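Local atomic coordinates of ancestral D-type dye decolorizing peroxidase (PDB entry 7ANV), a protein that binds heme and probably uses hydrogen peroxide to oxidise dyes and other substrates, as expected of an ancestral fungal dye-decolorizing peroxidase. Residues E21-F26 against L249-L254. Sequence-based numbering, arbitrary orientation.
Sequences ETYFFF and LVFRKL. With HEM (protoporphyrin IX containing Fe), chain B.
Tyr-23 and Phe-251 are the residues whose CA atoms come nearest, 9.8 Å apart, on two strands of different sheets, and with no hydrogen bond crossing the gap the contact is made by side chains alone. Three rings fill it. Phe-251, its CG anti to the backbone N (chi1 -173°), extends between the rings of Tyr-23 and Phe-25 and meets each in a different way. With its edge it addresses Tyr-23: CE2 of Phe-251 lies over the centre of the phenol ring, 3.7 Å from CD2 of Tyr-23, and the planes meet at 60°, a tilted edge-to-face pair. With one face it receives Phe-25, whose CZ stands over the ring centre, 3.7 Å from CE1 of Phe-251; here the planes are turned by 77°, nearer a true T. Phe-251 alone of the three thus both gives an edge and takes one. An alanine in place of Tyr-23 would remove the face that receives CE2 of Phe-251, and would probably leave a gap between the sheets and Phe-251 freer to turn. Val-395 touches both Tyr-23 and Phe-251, while Phe-135 adds a further edge-to-face partner to Phe-25. Strands 20-28 and 247-256 are each inner strands of four-stranded antiparallel sheets, the paired ferredoxin-like halves of the dye-decolorizing peroxidase fold. Farther along 249-254, Leu-254 reaches the heme, its CD1 3.7 Å from the vinyl carbon CAB. The chemistry is therefore apolar and aromatic: buried C-H/pi contacts join the sheets, one of which also lines the heme pocket.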
loop_
_atom_site.group_PDB
_atom_site.type_symbol
_atom_site.label_atom_id
_atom_site.label_comp_id
_atom_site.label_asym_id
_atom_site.label_seq_id
_atom_site.Cartn_x
_atom_site.Cartn_y
_atom_site.Cartn_z
ATOM N N GLU A 21 6.164 -11.379 -7.678
ATOM C CA GLU A 21 5.960 -11.772 -6.273
ATOM C C GLU A 21 4.669 -12.571 -6.235
ATOM O O GLU A 21 3.684 -12.103 -6.824
ATOM C CB GLU A 21 5.903 -10.511 -5.406
ATOM C CG GLU A 21 5.827 -10.784 -3.921
ATOM C CD GLU A 21 5.824 -9.475 -3.132
ATOM O OE1 GLU A 21 5.390 -8.433 -3.710
ATOM O OE2 GLU A 21 6.216 -9.515 -1.948
ATOM N N THR A 22 4.657 -13.665 -5.489
ATOM C CA THR A 22 3.465 -14.505 -5.343
ATOM C C THR A 22 3.053 -14.461 -3.880
ATOM O O THR A 22 3.917 -14.517 -2.993
ATOM C CB THR A 22 3.712 -15.932 -5.834
ATOM O OG1 THR A 22 3.838 -15.872 -7.254
ATOM C CG2 THR A 22 2.551 -16.830 -5.470
ATOM N N TYR A 23 1.768 -14.244 -3.645
ATOM C CA TYR A 23 1.159 -14.332 -2.308
ATOM C C TYR A 23 0.421 -15.657 -2.235
ATOM O O TYR A 23 -0.514 -15.853 -3.009
ATOM C CB TYR A 23 0.248 -13.121 -2.135
ATOM C CG TYR A 23 1.011 -11.843 -2.070
ATOM C CD1 TYR A 23 1.321 -11.152 -3.223
ATOM C CD2 TYR A 23 1.387 -11.307 -0.858
ATOM C CE1 TYR A 23 2.044 -9.975 -3.187
ATOM C CE2 TYR A 23 2.095 -10.125 -0.806
ATOM C CZ TYR A 23 2.405 -9.453 -1.966
ATOM O OH TYR A 23 3.100 -8.282 -1.945
ATOM N N PHE A 24 0.847 -16.519 -1.319
ATOM C CA PHE A 24 0.255 -17.861 -1.082
ATOM C C PHE A 24 -0.535 -17.797 0.223
ATOM O O PHE A 24 0.064 -17.792 1.339
ATOM C CB PHE A 24 1.388 -18.885 -1.090
ATOM C CG PHE A 24 0.950 -20.300 -0.918
ATOM C CD1 PHE A 24 0.704 -20.814 0.341
ATOM C CD2 PHE A 24 0.876 -21.138 -2.008
ATOM C CE1 PHE A 24 0.370 -22.160 0.482
ATOM C CE2 PHE A 24 0.535 -22.472 -1.859
ATOM C CZ PHE A 24 0.271 -22.967 -0.611
ATOM N N PHE A 25 -1.861 -17.696 0.096
ATOM C CA PHE A 25 -2.760 -17.551 1.266
ATOM C C PHE A 25 -3.160 -18.965 1.669
ATOM O O PHE A 25 -3.568 -19.786 0.818
ATOM C CB PHE A 25 -3.994 -16.719 0.933
ATOM C CG PHE A 25 -3.665 -15.306 0.555
ATOM C CD1 PHE A 25 -3.520 -14.338 1.543
ATOM C CD2 PHE A 25 -3.518 -14.932 -0.764
ATOM C CE1 PHE A 25 -3.236 -13.033 1.200
ATOM C CE2 PHE A 25 -3.208 -13.625 -1.099
ATOM C CZ PHE A 25 -3.104 -12.667 -0.124
ATOM N N PHE A 26 -2.994 -19.293 2.935
ATOM C CA PHE A 26 -3.180 -20.689 3.370
ATOM C C PHE A 26 -4.051 -20.766 4.607
ATOM O O PHE A 26 -4.200 -19.805 5.363
ATOM C CB PHE A 26 -1.833 -21.375 3.620
ATOM C CG PHE A 26 -1.039 -20.762 4.747
ATOM C CD1 PHE A 26 -1.180 -21.219 6.051
ATOM C CD2 PHE A 26 -0.120 -19.757 4.489
ATOM C CE1 PHE A 26 -0.444 -20.660 7.085
ATOM C CE2 PHE A 26 0.598 -19.187 5.526
ATOM C CZ PHE A 26 0.447 -19.642 6.814
ATOM N N LEU A 249 0.808 -6.465 8.616
ATOM C CA LEU A 249 0.766 -6.494 7.154
ATOM C C LEU A 249 -0.691 -6.344 6.743
ATOM O O LEU A 249 -1.461 -7.270 6.935
ATOM C CB LEU A 249 1.332 -7.838 6.702
ATOM C CG LEU A 249 1.661 -8.030 5.217
ATOM C CD1 LEU A 249 2.450 -9.308 5.008
ATOM C CD2 LEU A 249 0.453 -8.008 4.298
ATOM N N VAL A 250 -1.024 -5.241 6.109
ATOM C CA VAL A 250 -2.347 -5.051 5.463
ATOM C C VAL A 250 -2.220 -5.464 4.004
ATOM O O VAL A 250 -1.411 -4.862 3.288
ATOM C CB VAL A 250 -2.822 -3.594 5.571
ATOM C CG1 VAL A 250 -4.092 -3.415 4.752
ATOM C CG2 VAL A 250 -2.983 -3.154 7.026
ATOM N N PHE A 251 -3.062 -6.398 3.581
ATOM C CA PHE A 251 -3.175 -6.810 2.171
ATOM C C PHE A 251 -4.522 -6.355 1.605
ATOM O O PHE A 251 -5.535 -6.682 2.187
ATOM C CB PHE A 251 -2.945 -8.317 2.028
ATOM C CG PHE A 251 -2.887 -8.755 0.585
ATOM C CD1 PHE A 251 -4.062 -9.005 -0.115
ATOM C CD2 PHE A 251 -1.669 -8.945 -0.063
ATOM C CE1 PHE A 251 -4.017 -9.367 -1.460
ATOM C CE2 PHE A 251 -1.621 -9.288 -1.415
ATOM C CZ PHE A 251 -2.791 -9.508 -2.096
ATOM N N ARG A 252 -4.507 -5.682 0.464
ATOM C CA ARG A 252 -5.716 -5.381 -0.310
ATOM C C ARG A 252 -5.473 -5.668 -1.790
ATOM O O ARG A 252 -4.518 -5.152 -2.361
ATOM C CB ARG A 252 -6.099 -3.899 -0.193
ATOM C CG ARG A 252 -6.278 -3.393 1.216
ATOM C CD ARG A 252 -7.693 -3.527 1.687
ATOM N NE ARG A 252 -8.563 -2.531 1.080
ATOM C CZ ARG A 252 -9.900 -2.578 1.029
ATOM N NH1 ARG A 252 -10.583 -3.648 1.425
ATOM N NH2 ARG A 252 -10.555 -1.528 0.548
ATOM N N LYS A 253 -6.329 -6.487 -2.366
ATOM C CA LYS A 253 -6.376 -6.667 -3.829
ATOM C C LYS A 253 -7.249 -5.558 -4.410
ATOM O O LYS A 253 -8.468 -5.535 -4.130
ATOM C CB LYS A 253 -6.885 -8.058 -4.201
ATOM C CG LYS A 253 -6.901 -8.273 -5.697
ATOM C CD LYS A 253 -7.510 -9.586 -6.159
ATOM C CE LYS A 253 -7.668 -9.532 -7.664
ATOM N NZ LYS A 253 -8.326 -10.735 -8.229
ATOM N N LEU A 254 -6.643 -4.619 -5.127
ATOM C CA LEU A 254 -7.343 -3.417 -5.639
ATOM C C LEU A 254 -7.323 -3.496 -7.175
ATOM O O LEU A 254 -6.287 -3.214 -7.814
ATOM C CB LEU A 254 -6.674 -2.137 -5.151
ATOM C CG LEU A 254 -6.593 -2.033 -3.642
ATOM C CD1 LEU A 254 -5.859 -0.753 -3.227
ATOM C CD2 LEU A 254 -7.986 -2.115 -3.014
HETATM C CHA HEM B . 1.559 7.149 -2.873
HETATM C CHB HEM B . -1.018 5.094 -6.424
HETATM C CHC HEM B . -3.705 2.748 -3.059
HETATM C CHD HEM B . -1.345 5.153 0.425
HETATM C C1A HEM B . 1.089 6.773 -4.118
HETATM C C2A HEM B . 1.634 7.207 -5.352
HETATM C C3A HEM B . 0.905 6.649 -6.354
HETATM C C4A HEM B . -0.086 5.834 -5.740
HETATM C CMA HEM B . 1.124 6.804 -7.850
HETATM C CAA HEM B . 2.780 8.195 -5.542
HETATM C CBA HEM B . 4.173 7.622 -5.347
HETATM C CGA HEM B . 4.815 7.992 -4.040
HETATM O O1A HEM B . 4.715 9.099 -3.479
HETATM O O2A HEM B . 5.497 7.166 -3.524
HETATM C C1B HEM B . -1.973 4.273 -5.794
HETATM C C2B HEM B . -2.889 3.434 -6.506
HETATM C C3B HEM B . -3.633 2.755 -5.586
HETATM C C4B HEM B . -3.145 3.204 -4.253
HETATM C CMB HEM B . -3.022 3.317 -7.999
HETATM C CAB HEM B . -4.688 1.728 -5.758
HETATM C CBB HEM B . -4.845 0.949 -6.857
HETATM C C1C HEM B . -3.318 3.220 -1.795
HETATM C C2C HEM B . -3.909 2.885 -0.567
HETATM C C3C HEM B . -3.244 3.606 0.409
HETATM C C4C HEM B . -2.237 4.367 -0.242
HETATM C CMC HEM B . -5.063 1.910 -0.382
HETATM C CAC HEM B . -3.448 3.673 1.858
HETATM C CBC HEM B . -4.603 3.375 2.435
HETATM C C1D HEM B . -0.322 5.840 -0.228
HETATM C C2D HEM B . 0.673 6.594 0.554
HETATM C C3D HEM B . 1.468 7.161 -0.378
HETATM C C4D HEM B . 0.952 6.748 -1.702
HETATM C CMD HEM B . 0.836 6.745 2.063
HETATM C CAD HEM B . 2.667 8.046 -0.114
HETATM C CBD HEM B . 2.287 9.516 0.133
HETATM C CGD HEM B . 3.480 10.335 0.527
HETATM O O1D HEM B . 3.617 11.434 -0.069
HETATM O O2D HEM B . 4.266 9.967 1.437
HETATM N NA HEM B . 0.026 5.913 -4.365
HETATM N NB HEM B . -2.151 4.088 -4.477
HETATM N NC HEM B . -2.330 4.160 -1.597
HETATM N ND HEM B . -0.161 5.978 -1.566
HETATM FE FE HEM B . -1.141 5.119 -2.987
#